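Local coordinates for protein putative aminomethyltransferase (Leptospirillum rubarum, PDB 3TTG) that is a putative aminomethyltransferase that probably binds folate, as in its relatives of the glycine cleavage T-protein family, at residues S147-L152 with V171-T176. Residues are numbered along the deposited sequence; the frame is centred on the assembly and turned at random. Where two conformers were deposited one is given.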
loop_
_atom_site.group_PDB
_atom_site.type_symbol
_atom_site.label_atom_id
_atom_site.label_comp_id
_atom_site.label_asym_id
_atom_site.label_seq_id
_atom_site.Cartn_x
_atom_site.Cartn_y
_atom_site.Cartn_z
ATOM N N SER A 147 14.211 -14.745 4.821
ATOM C CA SER A 147 15.065 -15.467 5.784
ATOM C C SER A 147 14.486 -15.383 7.195
ATOM O O SER A 147 14.570 -16.351 7.941
ATOM C CB SER A 147 16.509 -14.942 5.775
ATOM O OG SER A 147 16.708 -13.812 6.614
ATOM N N VAL A 148 13.864 -14.252 7.545
ATOM C CA VAL A 148 13.253 -14.090 8.869
ATOM C C VAL A 148 12.038 -15.010 8.942
ATOM O O VAL A 148 11.848 -15.666 9.955
ATOM C CB VAL A 148 12.851 -12.617 9.156
ATOM C CG1 VAL A 148 12.118 -12.498 10.489
ATOM C CG2 VAL A 148 14.056 -11.673 9.100
ATOM N N LEU A 149 11.229 -15.092 7.853
ATOM C CA LEU A 149 10.040 -15.970 7.863
ATOM C C LEU A 149 10.471 -17.452 7.968
ATOM O O LEU A 149 9.922 -18.200 8.779
ATOM C CB LEU A 149 9.203 -15.761 6.594
ATOM C CG LEU A 149 8.569 -14.391 6.496
ATOM C CD1 LEU A 149 7.997 -14.191 5.154
ATOM C CD2 LEU A 149 7.579 -14.171 7.607
ATOM N N LEU A 150 11.477 -17.839 7.172
ATOM C CA LEU A 150 12.031 -19.201 7.183
ATOM C C LEU A 150 12.567 -19.600 8.540
ATOM O O LEU A 150 12.606 -20.781 8.826
ATOM C CB LEU A 150 13.142 -19.365 6.153
ATOM C CG LEU A 150 12.700 -19.357 4.711
ATOM C CD1 LEU A 150 13.863 -19.148 3.809
ATOM C CD2 LEU A 150 11.968 -20.652 4.345
ATOM N N SER A 151 13.003 -18.641 9.358
ATOM C CA SER A 151 13.477 -18.911 10.700
ATOM C C SER A 151 12.306 -19.171 11.630
ATOM O O SER A 151 12.341 -20.146 12.370
ATOM C CB SER A 151 14.315 -17.751 11.220
ATOM O OG SER A 151 14.925 -18.091 12.453
ATOM N N LEU A 152 11.265 -18.328 11.605
ATOM C CA LEU A 152 10.114 -18.550 12.485
ATOM C C LEU A 152 9.256 -19.757 12.076
ATOM O O LEU A 152 8.646 -20.377 12.945
ATOM C CB LEU A 152 9.167 -17.343 12.511
ATOM C CG LEU A 152 9.589 -16.040 13.170
ATOM C CD1 LEU A 152 8.566 -14.937 12.838
ATOM C CD2 LEU A 152 9.683 -16.174 14.684
ATOM N N VAL A 171 0.166 -15.377 6.515
ATOM C CA VAL A 171 1.253 -14.531 6.043
ATOM C C VAL A 171 0.901 -14.056 4.659
ATOM O O VAL A 171 0.583 -14.864 3.785
ATOM C CB VAL A 171 2.651 -15.193 6.051
ATOM C CG1 VAL A 171 3.730 -14.172 5.678
ATOM C CG2 VAL A 171 2.957 -15.777 7.406
ATOM N N LEU A 172 1.009 -12.764 4.453
ATOM C CA LEU A 172 0.853 -12.098 3.173
ATOM C C LEU A 172 2.237 -11.665 2.716
ATOM O O LEU A 172 2.863 -10.825 3.411
ATOM C CB LEU A 172 -0.030 -10.846 3.260
ATOM C CG LEU A 172 -1.557 -10.972 3.520
ATOM C CD1 LEU A 172 -1.844 -11.759 4.788
ATOM C CD2 LEU A 172 -2.185 -9.597 3.651
ATOM N N ILE A 173 2.686 -12.123 1.548
ATOM C CA ILE A 173 3.923 -11.608 0.965
ATOM C C ILE A 173 3.475 -10.817 -0.218
ATOM O O ILE A 173 2.905 -11.383 -1.147
ATOM C CB ILE A 173 4.997 -12.622 0.595
ATOM C CG1 ILE A 173 5.286 -13.643 1.692
ATOM C CG2 ILE A 173 6.270 -11.895 0.164
ATOM C CD1 ILE A 173 5.715 -13.145 2.906
ATOM N N HIS A 174 3.701 -9.526 -0.190
ATOM C CA HIS A 174 3.243 -8.665 -1.274
ATOM C C HIS A 174 3.945 -8.999 -2.592
ATOM O O HIS A 174 5.111 -9.443 -2.608
ATOM C CB HIS A 174 3.543 -7.176 -0.964
ATOM C CG HIS A 174 2.817 -6.548 0.184
ATOM N ND1 HIS A 174 2.671 -5.181 0.269
ATOM C CD2 HIS A 174 2.309 -7.101 1.312
ATOM C CE1 HIS A 174 2.089 -4.945 1.441
ATOM N NE2 HIS A 174 1.837 -6.067 2.085
ATOM N N PRO A 175 3.351 -8.620 -3.718
ATOM C CA PRO A 175 4.137 -8.623 -4.974
ATOM C C PRO A 175 5.303 -7.663 -4.838
ATOM O O PRO A 175 5.195 -6.642 -4.133
ATOM C CB PRO A 175 3.145 -8.136 -6.038
ATOM C CG PRO A 175 1.999 -7.642 -5.332
ATOM C CD PRO A 175 2.003 -8.068 -3.918
ATOM N N THR A 176 6.441 -7.983 -5.458
ATOM C CA THR A 176 7.616 -7.101 -5.343
ATOM C C THR A 176 7.418 -5.836 -6.222
ATOM O O THR A 176 7.974 -4.820 -5.865
ATOM C CB THR A 176 8.872 -7.855 -5.661
ATOM O OG1 THR A 176 8.714 -8.425 -6.966
ATOM C CG2 THR A 176 9.153 -8.947 -4.611
#
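L149 projects from helix 145-152 toward strand 170-173 and makes the whole of the contact from the helical side, meeting V171 and I173. The tight part is a single methyl pair: L149 CD1 and I173 CD1 face each other tip to tip at 3.4 Å, closer than carbons usually pack. With CG beside its backbone N (chi1 -66°) and chi2 extended at 170°, L149 carries its isopropyl fork outward from the helix. I173 also has CG1 beside the backbone N, and chi2 of -59° bends its CD1 into the path of that fork. V171 is looser, its CG1 lying 4.3 Å from L149 CD1 and an equal 4.3 Å from L149 CD2. Two residues apart on the strand, V171 and I173 present the same face to the helix, and V171 CG1 rests 3.6 Å from I173 CD1. No hydrogen bond joins the two segments, and their closest CA atoms, those of L149 and V171, stand 9.1 Å apart. L150 and S151 lie on the solvent side of the helix and do not reach the strand, whereas all three touching residues are buried. This helix-on-sheet packing belongs to the probable folate-binding domain: strand 170-173 runs between antiparallel strands 161-164 and 187-193, L190 of the latter and F157 extend the apolar surroundings of L149, and V148 packs on L204 and F207 of the neighbouring helix 197-211.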